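Local coordinates for protein 3-oxo-tetronate kinase (Cupriavidus necator, PDB 5DMH) that phosphorylates 3-oxo-tetronate at the expense of ATP, giving 3-oxo-tetronate 4-phosphate and ADP, as a member of the four-carbon acid sugar kinase family, at residues R31-F41 with A76-R86; S141-A149 with R222-A233. All blocks are in the same frame, centred on the assembly; numbering follows the deposited sequence.

Contact 1 of 2, residues R31-F41 with A76-R86; sequences RPLLGCIADDF and ADALVVALKSR
Ala82 CB sits over one face of the Phe41 ring, 4.2 Å from its centroid and 23° off the normal, a CH-pi contact; the backbone carbon of Leu83 lies in the ring plane at the edge. The guanidinium of Arg86 is the second flat group. Asp39 meets it at the edge, OD1 receiving NH2 on its syn side at 2.9 Å, with a weak, long bond from NE to OD2 besides. Asp40 instead carries its carboxylate over one face and forms a salt bridge to NH1, although OD2 is less surely placed. Arg86 reaches both acids because its chain runs extended to CD and then bends (chi3 -71°).

Behind this network, strands 34-38 and 78-82 run parallel, their axes 17° apart. The ladder alternates as expected: Leu79 N to Leu34 O, Cys36 N to Leu79 O (2.8 Å), Val81 N to Cys36 O, then Ala38 N to Val81 O. At the start, Asp77 O accepts from both Leu33 N and Leu34 N. Pro32 CG rests on Leu79 CD1 (3.8 Å).

Asp40 also N-caps helix 41-53 through OD1, and Lys84 pairs with Glu370 and Glu394, both inferred to bind ATP. The Asp39 bridge orients the Arg86 guanidinium and joins the two strand-end loops close to bound ADP; the share of Asp40 in this is less certain.

Contact 2 of 2, residues S141-A149 with R222-A233; sequences SDFTIACPA and RSDGVRMAIADA
Two neighbouring parallel strands of the sugar-binding N-terminal domain, 144-147 and 228-231, meet here, their axes 4.5 Å apart at closest approach and inclined by 34°. The register follows from the bonds: Thr144 N to Arg227 O, Ala229 N to Thr144 O, Ala146 N to Ala229 O (2.8 Å) and Ala231 N to Ala146 O. Strand 251-254 continues the pairing beyond 144-147, where Thr144 OG1 bonds to Leu251 O.

Side chains sort onto two faces. On one, Thr144 and selenomethionine Met228 lie side by side, CG2 against SE, while Ala146 CB meets Ile230 CD1 at 3.9 Å. On the face of Ile145 and Ala229, Phe143 lies beside Val226: with CG opposite the backbone N (chi1 -180°), its ring extends until CZ touches Ala229 CB (3.8 Å) and Val226 O lies in plane at its edge. Arg222 CG packs on Phe143 CB (3.6 Å), and the chain then bends at chi3 to bring its guanidinium to Asp142 in a salt bridge, the two flat groups turned 60° apart; the exact place of OD1 is uncertain.

After Arg222 the chain leaves the helix in a Schellman motif, with Gly225 at positive phi. In the loops leading into the strands, one water donates to both Asp142 O and Val226 O, each at 2.8 Å.

Overall arrangement
From the N terminus the chain lays down strand 34-38, passes through helix 41-53 and strand 58-62, and returns as strand 78-82, so contact 1 closes first. Contact 2 opens only afterwards, at 141-149, and closes at 222-233, 73 residues apart at the nearest ends; the two loops are in series and neither nest nor cross. Both belong to the sugar-binding N-terminal domain, where strands 111-115 and 251-254 lie between the pairs in the sheet order. The centres of contacts 1 and 2 are about 20 Å apart, and they do not touch. Contact 1 faces helix 393-403 of the nucleotide-binding part, whereas contact 2 pairs strand 144-147 with strand 228-231 and brings in the end of helix 211-223, away from the annotated sites.

Contact 1 of 2, residues R31-F41 with A76-R86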
ATOM      1  N   ARG A  31      16.584  -9.565  17.416  1.00 50.65           N
ATOM      2  CA  ARG A  31      16.247  -8.260  16.859  1.00 41.02           C
ATOM      3  C   ARG A  31      15.568  -8.428  15.504  1.00 39.54           C
ATOM      4  O   ARG A  31      15.697  -9.482  14.882  1.00 39.13           O
ATOM      5  CB  ARG A  31      17.504  -7.399  16.718  1.00 44.18           C
ATOM      6  CG  ARG A  31      18.073  -6.915  18.056  1.00 46.90           C
ATOM      7  CD  ARG A  31      19.487  -6.374  17.908  1.00 59.52           C
ATOM      8  NE  ARG A  31      19.514  -4.963  17.523  1.00 56.46           N
ATOM      9  CZ  ARG A  31      20.620  -4.286  17.225  1.00 55.34           C
ATOM     10  NH1 ARG A  31      21.802  -4.889  17.259  1.00 61.35           N
ATOM     11  NH2 ARG A  31      20.547  -3.001  16.892  1.00 51.84           N
ATOM     12  N   PRO A  32      14.813  -7.400  15.057  1.00 34.19           N
ATOM     13  CA  PRO A  32      14.167  -7.456  13.738  1.00 29.93           C
ATOM     14  C   PRO A  32      15.191  -7.629  12.615  1.00 31.08           C
ATOM     15  O   PRO A  32      16.310  -7.128  12.712  1.00 28.79           O
ATOM     16  CB  PRO A  32      13.470  -6.102  13.618  1.00 30.13           C
ATOM     17  CG  PRO A  32      13.281  -5.647  15.023  1.00 39.81           C
ATOM     18  CD  PRO A  32      14.439  -6.182  15.797  1.00 34.08           C
ATOM     19  N   LEU A  33      14.788  -8.349  11.575  1.00 27.39           N
ATOM     20  CA  LEU A  33      15.658  -8.690  10.468  1.00 27.49           C
ATOM     21  C   LEU A  33      15.392  -7.802   9.259  1.00 23.81           C
ATOM     22  O   LEU A  33      16.315  -7.393   8.572  1.00 24.94           O
ATOM     23  CB  LEU A  33      15.409 -10.132  10.067  1.00 24.81           C
ATOM     24  CG  LEU A  33      15.924 -11.179  11.044  1.00 31.87           C
ATOM     25  CD1 LEU A  33      15.374 -12.546  10.710  1.00 31.59           C
ATOM     26  CD2 LEU A  33      17.449 -11.195  11.020  1.00 35.03           C
ATOM     27  N   LEU A  34      14.124  -7.513   9.019  1.00 22.16           N
ATOM     28  CA  LEU A  34      13.697  -6.854   7.794  1.00 20.91           C
ATOM     29  C   LEU A  34      12.945  -5.566   8.078  1.00 20.21           C
ATOM     30  O   LEU A  34      11.945  -5.581   8.808  1.00 22.15           O
ATOM     31  CB  LEU A  34      12.790  -7.794   7.004  1.00 20.71           C
ATOM     32  CG  LEU A  34      12.423  -7.372   5.585  1.00 19.87           C
ATOM     33  CD1 LEU A  34      13.625  -7.432   4.650  1.00 22.75           C
ATOM     34  CD2 LEU A  34      11.322  -8.271   5.052  1.00 21.62           C
ATOM     35  N   GLY A  35      13.417  -4.458   7.502  1.00 19.74           N
ATOM     36  CA  GLY A  35      12.799  -3.165   7.732  1.00 21.26           C
ATOM     37  C   GLY A  35      12.189  -2.646   6.447  1.00 18.04           C
ATOM     38  O   GLY A  35      12.850  -2.643   5.424  1.00 18.46           O
ATOM     39  N   CYS A  36      10.915  -2.259   6.485  1.00 17.38           N
ATOM     40  CA  CYS A  36      10.184  -1.939   5.275  1.00 16.44           C
ATOM     41  C   CYS A  36       9.604  -0.543   5.398  1.00 16.42           C
ATOM     42  O   CYS A  36       9.197  -0.120   6.473  1.00 17.70           O
ATOM     43  CB  CYS A  36       9.068  -2.934   5.049  1.00 18.67           C
ATOM     44  SG  CYS A  36       9.586  -4.665   5.135  1.00 18.73           S
ATOM     45  N   ILE A  37       9.643   0.173   4.298  1.00 15.39           N
ATOM     46  CA  ILE A  37       9.093   1.502   4.205  1.00 15.78           C
ATOM     47  C   ILE A  37       8.058   1.477   3.105  1.00 15.15           C
ATOM     48  O   ILE A  37       8.412   1.242   1.945  1.00 14.64           O
ATOM     49  CB  ILE A  37      10.188   2.487   3.840  1.00 15.11           C
ATOM     50  CG1 ILE A  37      11.266   2.470   4.931  1.00 15.97           C
ATOM     51  CG2 ILE A  37       9.611   3.863   3.674  1.00 15.21           C
ATOM     52  CD1 ILE A  37      12.534   3.186   4.511  1.00 18.60           C
ATOM     53  N   ALA A  38       6.798   1.727   3.465  1.00 14.00           N
ATOM     54  CA  ALA A  38       5.700   1.705   2.504  1.00 13.63           C
ATOM     55  C   ALA A  38       5.155   3.114   2.219  1.00 17.53           C
ATOM     56  O   ALA A  38       4.944   3.918   3.144  1.00 16.83           O
ATOM     57  CB  ALA A  38       4.573   0.792   2.997  1.00 16.65           C
ATOM     58  N   ASP A  39       4.942   3.404   0.943  1.00 18.54           N
ATOM     59  CA  ASP A  39       4.483   4.713   0.526  1.00 15.40           C
ATOM     60  C   ASP A  39       2.973   4.994   0.687  1.00 15.67           C
ATOM     61  O   ASP A  39       2.513   6.081   0.358  1.00 16.19           O
ATOM     62  CB  ASP A  39       4.943   5.035  -0.890  1.00 15.40           C
ATOM     63  CG  ASP A  39       4.109   4.371  -1.989  1.00 16.18           C
ATOM     64  OD1 ASP A  39       3.361   3.408  -1.753  1.00 15.17           O
ATOM     65  OD2 ASP A  39       4.220   4.865  -3.125  1.00 16.44           O
ATOM     66  N   ASP A  40       2.213   4.008   1.149  1.00 13.00           N
ATOM     67  CA  ASP A  40       0.827   4.229   1.532  1.00 14.64           C
ATOM     68  C   ASP A  40       0.393   3.235   2.589  1.00 15.81           C
ATOM     69  O   ASP A  40       1.058   2.212   2.822  1.00 17.66           O
ATOM     70  CB  ASP A  40      -0.142   4.349   0.327  1.00 16.24           C
ATOM     71  CG  ASP A  40      -0.549   3.032  -0.319  1.00 28.29           C
ATOM     72  OD1 ASP A  40      -0.051   1.918  -0.026  1.00 21.77           O
ATOM     73  OD2 ASP A  40      -1.389   3.166  -1.242  1.00 35.44           O
ATOM     74  N   PHE A  41      -0.703   3.557   3.273  1.00 12.81           N
ATOM     75  CA  PHE A  41      -1.079   2.784   4.444  1.00 15.36           C
ATOM     76  C   PHE A  41      -1.707   1.433   4.053  1.00 13.18           C
ATOM     77  O   PHE A  41      -1.539   0.429   4.770  1.00 15.46           O
ATOM     78  CB  PHE A  41      -2.064   3.564   5.322  1.00 14.50           C
ATOM     79  CG  PHE A  41      -1.453   4.651   6.153  1.00 14.76           C
ATOM     80  CD1 PHE A  41      -0.310   5.346   5.752  1.00 18.23           C
ATOM     81  CD2 PHE A  41      -2.045   4.996   7.349  1.00 15.12           C
ATOM     82  CE1 PHE A  41       0.210   6.334   6.507  1.00 17.37           C
ATOM     83  CE2 PHE A  41      -1.527   5.991   8.121  1.00 14.68           C
ATOM     84  CZ  PHE A  41      -0.403   6.668   7.714  1.00 17.28           C
ATOM     85  N   ALA A  76       9.552  -8.345  17.057  1.00 35.45           N
ATOM     86  CA  ALA A  76       9.144  -8.599  15.677  1.00 28.93           C
ATOM     87  C   ALA A  76      10.307  -9.129  14.832  1.00 31.53           C
ATOM     88  O   ALA A  76      11.468  -8.854  15.122  1.00 26.68           O
ATOM     89  CB  ALA A  76       8.593  -7.326  15.051  1.00 29.06           C
ATOM     90  N   ASP A  77       9.987  -9.919  13.812  1.00 26.58           N
ATOM     91  CA  ASP A  77      10.973 -10.300  12.796  1.00 30.82           C
ATOM     92  C   ASP A  77      11.054  -9.233  11.708  1.00 24.36           C
ATOM     93  O   ASP A  77      12.119  -9.011  11.114  1.00 24.77           O
ATOM     94  CB  ASP A  77      10.614 -11.639  12.158  1.00 25.78           C
ATOM     95  CG  ASP A  77      10.439 -12.743  13.183  1.00 29.36           C
ATOM     96  OD1 ASP A  77      11.318 -12.897  14.061  1.00 27.89           O
ATOM     97  OD2 ASP A  77       9.431 -13.476  13.096  1.00 28.44           O
ATOM     98  N   ALA A  78       9.923  -8.581  11.433  1.00 22.39           N
ATOM     99  CA  ALA A  78       9.865  -7.564  10.392  1.00 21.14           C
ATOM    100  C   ALA A  78       9.108  -6.377  10.899  1.00 22.01           C
ATOM    101  O   ALA A  78       8.179  -6.537  11.681  1.00 21.88           O
ATOM    102  CB  ALA A  78       9.172  -8.099   9.120  1.00 22.26           C
ATOM    103  N   LEU A  79       9.513  -5.190  10.458  1.00 21.22           N
ATOM    104  CA  LEU A  79       8.854  -3.945  10.826  1.00 19.87           C
ATOM    105  C   LEU A  79       8.459  -3.252   9.546  1.00 21.01           C
ATOM    106  O   LEU A  79       9.279  -3.157   8.623  1.00 19.54           O
ATOM    107  CB  LEU A  79       9.833  -3.058  11.603  1.00 21.95           C
ATOM    108  CG  LEU A  79      10.334  -3.593  12.949  1.00 22.95           C
ATOM    109  CD1 LEU A  79      11.446  -2.710  13.476  1.00 23.29           C
ATOM    110  CD2 LEU A  79       9.207  -3.635  13.932  1.00 25.91           C
ATOM    111  N   VAL A  80       7.215  -2.789   9.469  1.00 17.93           N
ATOM    112  CA  VAL A  80       6.718  -2.064   8.302  1.00 18.12           C
ATOM    113  C   VAL A  80       6.276  -0.665   8.706  1.00 18.25           C
ATOM    114  O   VAL A  80       5.287  -0.503   9.420  1.00 20.54           O
ATOM    115  CB  VAL A  80       5.509  -2.766   7.618  1.00 16.35           C
ATOM    116  CG1 VAL A  80       5.013  -1.924   6.421  1.00 18.42           C
ATOM    117  CG2 VAL A  80       5.888  -4.178   7.131  1.00 16.58           C
ATOM    118  N   VAL A  81       7.022   0.335   8.249  1.00 18.39           N
ATOM    119  CA  VAL A  81       6.677   1.726   8.496  1.00 21.37           C
ATOM    120  C   VAL A  81       5.745   2.268   7.404  1.00 19.85           C
ATOM    121  O   VAL A  81       6.113   2.372   6.236  1.00 19.28           O
ATOM    122  CB  VAL A  81       7.957   2.608   8.608  1.00 17.71           C
ATOM    123  CG1 VAL A  81       7.576   4.079   8.822  1.00 18.83           C
ATOM    124  CG2 VAL A  81       8.872   2.097   9.710  1.00 20.85           C
ATOM    125  N   ALA A  82       4.523   2.625   7.798  1.00 15.20           N
ATOM    126  CA  ALA A  82       3.561   3.225   6.910  1.00 15.33           C
ATOM    127  C   ALA A  82       3.742   4.746   6.791  1.00 15.09           C
ATOM    128  O   ALA A  82       3.684   5.477   7.790  1.00 15.12           O
ATOM    129  CB  ALA A  82       2.163   2.909   7.415  1.00 18.17           C
ATOM    130  N   LEU A  83       4.002   5.205   5.582  1.00 14.50           N
ATOM    131  CA  LEU A  83       4.059   6.627   5.255  1.00 13.68           C
ATOM    132  C   LEU A  83       2.905   7.006   4.318  1.00 17.12           C
ATOM    133  O   LEU A  83       2.395   6.149   3.595  1.00 18.53           O
ATOM    134  CB  LEU A  83       5.370   6.982   4.555  1.00 17.38           C
ATOM    135  CG  LEU A  83       6.669   6.631   5.268  1.00 17.37           C
ATOM    136  CD1 LEU A  83       7.888   7.064   4.445  1.00 17.32           C
ATOM    137  CD2 LEU A  83       6.701   7.231   6.689  1.00 23.93           C
ATOM    138  N   LYS A  84       2.532   8.294   4.293  1.00 16.43           N
ATOM    139  CA  LYS A  84       1.564   8.804   3.328  1.00 15.49           C
ATOM    140  C   LYS A  84       2.351   9.636   2.326  1.00 15.79           C
ATOM    141  O   LYS A  84       2.237  10.861   2.270  1.00 19.20           O
ATOM    142  CB  LYS A  84       0.472   9.645   4.037  1.00 16.73           C
ATOM    143  CG  LYS A  84      -0.734   9.969   3.169  1.00 15.07           C
ATOM    144  CD  LYS A  84      -1.750  10.896   3.878  1.00 19.18           C
ATOM    145  CE  LYS A  84      -2.995  11.102   3.067  1.00 16.33           C
ATOM    146  NZ  LYS A  84      -2.786  11.849   1.794  1.00 21.37           N
ATOM    147  N   SER A  85       3.211   8.971   1.547  1.00 18.48           N
ATOM    148  CA  SER A  85       4.275   9.670   0.825  1.00 16.75           C
ATOM    149  C   SER A  85       4.222   9.425  -0.681  1.00 17.02           C
ATOM    150  O   SER A  85       5.134   9.811  -1.421  1.00 19.49           O
ATOM    151  CB  SER A  85       5.624   9.182   1.323  1.00 19.20           C
ATOM    152  OG  SER A  85       5.688   7.767   1.187  1.00 15.92           O
ATOM    153  N   ARG A  86       3.181   8.748  -1.142  1.00 15.83           N
ATOM    154  CA  ARG A  86       3.071   8.426  -2.551  1.00 13.98           C
ATOM    155  C   ARG A  86       2.933   9.635  -3.486  1.00 15.19           C
ATOM    156  O   ARG A  86       3.389   9.585  -4.620  1.00 17.59           O
ATOM    157  CB  ARG A  86       1.889   7.467  -2.754  1.00 16.33           C
ATOM    158  CG  ARG A  86       1.595   7.110  -4.215  1.00 16.61           C
ATOM    159  CD  ARG A  86       0.415   6.133  -4.248  1.00 22.99           C
ATOM    160  NE  ARG A  86       0.918   4.881  -3.714  1.00 24.05           N
ATOM    161  CZ  ARG A  86       0.216   3.772  -3.534  1.00 31.31           C
ATOM    162  NH1 ARG A  86      -1.093   3.735  -3.796  1.00 26.26           N
ATOM    163  NH2 ARG A  86       0.839   2.707  -3.053  1.00 25.71           N
TER
HETATM  164  O   HOH W   1      14.062 -11.843  13.808  1.00 37.37           O
HETATM  165  O   HOH W   2      13.159  -9.655  17.636  1.00 45.54           O

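Contact 2 of 2, residues S141-A149 with R222-A233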
ATOM      1  N   SER A 141      24.725   1.490  -1.376  1.00 20.82           N
ATOM      2  CA  SER A 141      24.524   0.361  -2.281  1.00 21.40           C
ATOM      3  C   SER A 141      24.363   0.886  -3.700  1.00 20.98           C
ATOM      4  O   SER A 141      23.731   1.919  -3.908  1.00 21.78           O
ATOM      5  CB  SER A 141      23.282  -0.428  -1.881  1.00 22.51           C
ATOM      6  OG  SER A 141      23.146  -1.582  -2.688  1.00 22.85           O
ATOM      7  N   ASP A 142      24.891   0.151  -4.683  1.00 17.43           N
ATOM      8  CA  ASP A 142      24.878   0.621  -6.050  1.00 19.21           C
ATOM      9  C   ASP A 142      23.811  -0.008  -6.929  1.00 20.29           C
ATOM     10  O   ASP A 142      23.778   0.253  -8.140  1.00 20.06           O
ATOM     11  CB  ASP A 142      26.272   0.444  -6.695  1.00 23.66           C
ATOM     12  CG  ASP A 142      26.664  -1.017  -6.905  1.00 33.00           C
ATOM     13  OD1 ASP A 142      25.826  -1.922  -6.717  1.00 26.41           O
ATOM     14  OD2 ASP A 142      27.837  -1.261  -7.280  1.00 31.42           O
ATOM     15  N   PHE A 143      22.908  -0.778  -6.335  1.00 21.79           N
ATOM     16  CA  PHE A 143      21.893  -1.479  -7.133  1.00 16.22           C
ATOM     17  C   PHE A 143      20.687  -1.969  -6.352  1.00 18.87           C
ATOM     18  O   PHE A 143      20.822  -2.514  -5.264  1.00 17.69           O
ATOM     19  CB  PHE A 143      22.522  -2.698  -7.795  1.00 17.27           C
ATOM     20  CG  PHE A 143      21.572  -3.493  -8.646  1.00 17.18           C
ATOM     21  CD1 PHE A 143      21.398  -3.174  -9.971  1.00 16.97           C
ATOM     22  CD2 PHE A 143      20.857  -4.568  -8.118  1.00 15.99           C
ATOM     23  CE1 PHE A 143      20.534  -3.908 -10.763  1.00 17.43           C
ATOM     24  CE2 PHE A 143      20.005  -5.312  -8.908  1.00 15.95           C
ATOM     25  CZ  PHE A 143      19.841  -4.976 -10.235  1.00 18.54           C
ATOM     26  N   THR A 144      19.511  -1.835  -6.947  1.00 16.73           N
ATOM     27  CA  THR A 144      18.344  -2.558  -6.438  1.00 16.48           C
ATOM     28  C   THR A 144      17.461  -2.950  -7.587  1.00 18.64           C
ATOM     29  O   THR A 144      17.693  -2.518  -8.711  1.00 15.68           O
ATOM     30  CB  THR A 144      17.539  -1.753  -5.412  1.00 16.72           C
ATOM     31  OG1 THR A 144      16.603  -2.625  -4.790  1.00 18.21           O
ATOM     32  CG2 THR A 144      16.821  -0.609  -6.064  1.00 15.33           C
ATOM     33  N   ILE A 145      16.485  -3.802  -7.309  1.00 15.50           N
ATOM     34  CA  ILE A 145      15.460  -4.123  -8.285  1.00 15.82           C
ATOM     35  C   ILE A 145      14.195  -3.339  -7.953  1.00 14.20           C
ATOM     36  O   ILE A 145      13.990  -2.869  -6.814  1.00 14.70           O
ATOM     37  CB  ILE A 145      15.097  -5.621  -8.335  1.00 15.11           C
ATOM     38  CG1 ILE A 145      14.614  -6.121  -6.977  1.00 13.95           C
ATOM     39  CG2 ILE A 145      16.297  -6.441  -8.869  1.00 18.07           C
ATOM     40  CD1 ILE A 145      13.962  -7.461  -7.049  1.00 19.16           C
ATOM     41  N   ALA A 146      13.345  -3.230  -8.965  1.00 14.52           N
ATOM     42  CA  ALA A 146      12.051  -2.590  -8.861  1.00 11.59           C
ATOM     43  C   ALA A 146      11.038  -3.565  -9.481  1.00 17.60           C
ATOM     44  O   ALA A 146      11.009  -3.757 -10.698  1.00 14.86           O
ATOM     45  CB  ALA A 146      12.068  -1.275  -9.620  1.00 13.83           C
ATOM     46  N   CYS A 147      10.248  -4.213  -8.641  1.00 15.46           N
ATOM     47  CA  CYS A 147       9.342  -5.249  -9.105  1.00 16.52           C
ATOM     48  C   CYS A 147       7.980  -5.136  -8.470  1.00 12.68           C
ATOM     49  O   CYS A 147       7.729  -5.723  -7.403  1.00 15.40           O
ATOM     50  CB  CYS A 147       9.894  -6.638  -8.764  1.00 16.24           C
ATOM     51  SG  CYS A 147       8.946  -7.971  -9.562  1.00 15.98           S
ATOM     52  N   PRO A 148       7.078  -4.414  -9.134  1.00 13.90           N
ATOM     53  CA  PRO A 148       5.696  -4.337  -8.634  1.00 14.20           C
ATOM     54  C   PRO A 148       4.803  -5.545  -8.941  1.00 12.94           C
ATOM     55  O   PRO A 148       3.612  -5.474  -8.659  1.00 14.69           O
ATOM     56  CB  PRO A 148       5.157  -3.102  -9.333  1.00 13.34           C
ATOM     57  CG  PRO A 148       5.944  -3.033 -10.658  1.00 15.30           C
ATOM     58  CD  PRO A 148       7.320  -3.499 -10.272  1.00 14.95           C
ATOM     59  N   ALA A 149       5.337  -6.634  -9.504  1.00 14.15           N
ATOM     60  CA  ALA A 149       4.482  -7.761  -9.880  1.00 13.94           C
ATOM     61  C   ALA A 149       3.732  -8.383  -8.683  1.00 14.26           C
ATOM     62  O   ALA A 149       4.260  -8.454  -7.546  1.00 16.06           O
ATOM     63  CB  ALA A 149       5.303  -8.818 -10.594  1.00 15.21           C
ATOM     64  N   ARG A 222      24.945  -4.741 -12.790  1.00 18.86           N
ATOM     65  CA  ARG A 222      25.721  -3.815 -11.940  1.00 19.45           C
ATOM     66  C   ARG A 222      27.009  -3.395 -12.635  1.00 20.44           C
ATOM     67  O   ARG A 222      27.373  -2.214 -12.638  1.00 21.39           O
ATOM     68  CB  ARG A 222      26.055  -4.475 -10.599  1.00 22.40           C
ATOM     69  CG  ARG A 222      24.873  -4.679  -9.666  1.00 29.36           C
ATOM     70  CD  ARG A 222      25.223  -5.736  -8.599  1.00 39.82           C
ATOM     71  NE  ARG A 222      25.057  -5.261  -7.230  1.00 37.93           N
ATOM     72  CZ  ARG A 222      25.961  -4.590  -6.547  1.00 44.06           C
ATOM     73  NH1 ARG A 222      27.138  -4.304  -7.098  1.00 66.07           N
ATOM     74  NH2 ARG A 222      25.690  -4.190  -5.305  1.00 35.87           N
ATOM     75  N   SER A 223      27.713  -4.365 -13.211  1.00 18.98           N
ATOM     76  CA  SER A 223      28.950  -4.102 -13.930  1.00 20.19           C
ATOM     77  C   SER A 223      28.679  -3.181 -15.134  1.00 19.75           C
ATOM     78  O   SER A 223      29.502  -2.344 -15.487  1.00 23.40           O
ATOM     79  CB  SER A 223      29.577  -5.449 -14.370  1.00 24.26           C
ATOM     80  OG  SER A 223      30.610  -5.268 -15.309  1.00 35.03           O
ATOM     81  N   ASP A 224      27.499  -3.327 -15.736  1.00 22.01           N
ATOM     82  CA  ASP A 224      27.089  -2.497 -16.866  1.00 20.18           C
ATOM     83  C   ASP A 224      26.749  -1.058 -16.442  1.00 25.21           C
ATOM     84  O   ASP A 224      26.558  -0.189 -17.297  1.00 22.69           O
ATOM     85  CB  ASP A 224      25.842  -3.081 -17.530  1.00 21.10           C
ATOM     86  CG  ASP A 224      26.103  -4.374 -18.291  1.00 22.11           C
ATOM     87  OD1 ASP A 224      27.268  -4.713 -18.551  1.00 24.85           O
ATOM     88  OD2 ASP A 224      25.092  -5.046 -18.647  1.00 25.04           O
ATOM     89  N   GLY A 225      26.647  -0.808 -15.138  1.00 22.80           N
ATOM     90  CA  GLY A 225      26.347   0.538 -14.656  1.00 21.43           C
ATOM     91  C   GLY A 225      24.877   0.791 -14.346  1.00 21.09           C
ATOM     92  O   GLY A 225      24.459   1.927 -14.077  1.00 22.23           O
ATOM     93  N   VAL A 226      24.081  -0.259 -14.375  1.00 17.91           N
ATOM     94  CA  VAL A 226      22.674  -0.150 -14.023  1.00 16.82           C
ATOM     95  C   VAL A 226      22.573   0.028 -12.507  1.00 21.81           C
ATOM     96  O   VAL A 226      23.091  -0.766 -11.746  1.00 21.82           O
ATOM     97  CB  VAL A 226      21.897  -1.400 -14.450  1.00 19.17           C
ATOM     98  CG1 VAL A 226      20.485  -1.365 -13.926  1.00 16.66           C
ATOM     99  CG2 VAL A 226      21.944  -1.562 -15.984  1.00 20.93           C
ATOM    100  N   ARG A 227      21.910   1.082 -12.070  1.00 19.64           N
ATOM    101  CA  ARG A 227      21.736   1.277 -10.632  1.00 23.14           C
ATOM    102  C   ARG A 227      20.386   0.819 -10.096  1.00 21.83           C
ATOM    103  O   ARG A 227      20.249   0.542  -8.910  1.00 21.25           O
ATOM    104  CB  ARG A 227      22.075   2.715 -10.282  1.00 24.07           C
ATOM    105  CG  ARG A 227      23.567   2.945 -10.631  1.00 35.64           C
ATOM    106  CD  ARG A 227      24.122   4.221 -10.080  1.00 47.17           C
ATOM    107  NE  ARG A 227      23.856   4.362  -8.652  1.00 45.63           N
ATOM    108  CZ  ARG A 227      24.765   4.245  -7.689  1.00 47.02           C
ATOM    109  NH1 ARG A 227      26.033   3.961  -7.963  1.00 46.74           N
ATOM    110  NH2 ARG A 227      24.394   4.413  -6.431  1.00 55.23           N
HETATM  111  N   MSE A 228      19.404   0.702 -10.977  1.00 18.36           N
HETATM  112  CA  MSE A 228      18.121   0.128 -10.622  1.00 16.50           C
HETATM  113  C   MSE A 228      17.552  -0.610 -11.835  1.00 16.66           C
HETATM  114  O   MSE A 228      17.521  -0.067 -12.935  1.00 19.68           O
HETATM  115  CB  MSE A 228      17.144   1.226 -10.161  1.00 17.63           C
HETATM  116  CG  MSE A 228      15.789   0.728  -9.805  1.00 19.97           C
HETATM  117 SE   MSE A 228      14.999   1.975  -8.448  1.00 42.31          SE
HETATM  118  CE  MSE A 228      15.734   3.601  -9.040  1.00 12.69           C
ATOM    119  N   ALA A 229      17.111  -1.838 -11.627  1.00 14.82           N
ATOM    120  CA  ALA A 229      16.548  -2.634 -12.720  1.00 15.02           C
ATOM    121  C   ALA A 229      15.110  -3.001 -12.437  1.00 12.47           C
ATOM    122  O   ALA A 229      14.804  -3.559 -11.372  1.00 13.21           O
ATOM    123  CB  ALA A 229      17.352  -3.913 -12.921  1.00 14.45           C
ATOM    124  N   ILE A 230      14.242  -2.700 -13.395  1.00 16.49           N
ATOM    125  CA  ILE A 230      12.906  -3.277 -13.415  1.00 15.91           C
ATOM    126  C   ILE A 230      13.113  -4.788 -13.488  1.00 15.28           C
ATOM    127  O   ILE A 230      13.920  -5.240 -14.275  1.00 17.53           O
ATOM    128  CB  ILE A 230      12.125  -2.807 -14.639  1.00 15.47           C
ATOM    129  CG1 ILE A 230      11.899  -1.284 -14.620  1.00 17.86           C
ATOM    130  CG2 ILE A 230      10.791  -3.545 -14.741  1.00 15.10           C
ATOM    131  CD1 ILE A 230      11.142  -0.775 -13.420  1.00 18.00           C
ATOM    132  N   ALA A 231      12.447  -5.566 -12.640  1.00 15.41           N
ATOM    133  CA  ALA A 231      12.550  -7.031 -12.725  1.00 12.85           C
ATOM    134  C   ALA A 231      11.268  -7.648 -13.261  1.00 15.99           C
ATOM    135  O   ALA A 231      10.188  -7.461 -12.679  1.00 14.33           O
ATOM    136  CB  ALA A 231      12.882  -7.631 -11.376  1.00 16.98           C
ATOM    137  N   ASP A 232      11.402  -8.396 -14.355  1.00 14.24           N
ATOM    138  CA  ASP A 232      10.290  -9.160 -14.898  1.00 14.82           C
ATOM    139  C   ASP A 232       9.845 -10.268 -13.920  1.00 12.71           C
ATOM    140  O   ASP A 232      10.636 -10.863 -13.185  1.00 16.64           O
ATOM    141  CB  ASP A 232      10.639  -9.798 -16.268  1.00 12.83           C
ATOM    142  CG  ASP A 232      10.658  -8.816 -17.436  1.00 15.01           C
ATOM    143  OD1 ASP A 232      10.212  -7.644 -17.293  1.00 13.70           O
ATOM    144  OD2 ASP A 232      11.141  -9.242 -18.529  1.00 17.65           O
ATOM    145  N   ALA A 233       8.555 -10.582 -13.944  1.00 12.83           N
ATOM    146  CA  ALA A 233       8.038 -11.685 -13.161  1.00 13.62           C
ATOM    147  C   ALA A 233       6.687 -12.043 -13.747  1.00 14.25           C
ATOM    148  O   ALA A 233       5.775 -11.203 -13.781  1.00 13.81           O
ATOM    149  CB  ALA A 233       7.890 -11.313 -11.700  1.00 17.52           C
TER
HETATM  150  O   HOH W   3      25.440  -0.630 -10.178  1.00 24.11           O
HETATM  151  O   HOH W   4      26.971  -1.680  -3.754  1.00 27.29           O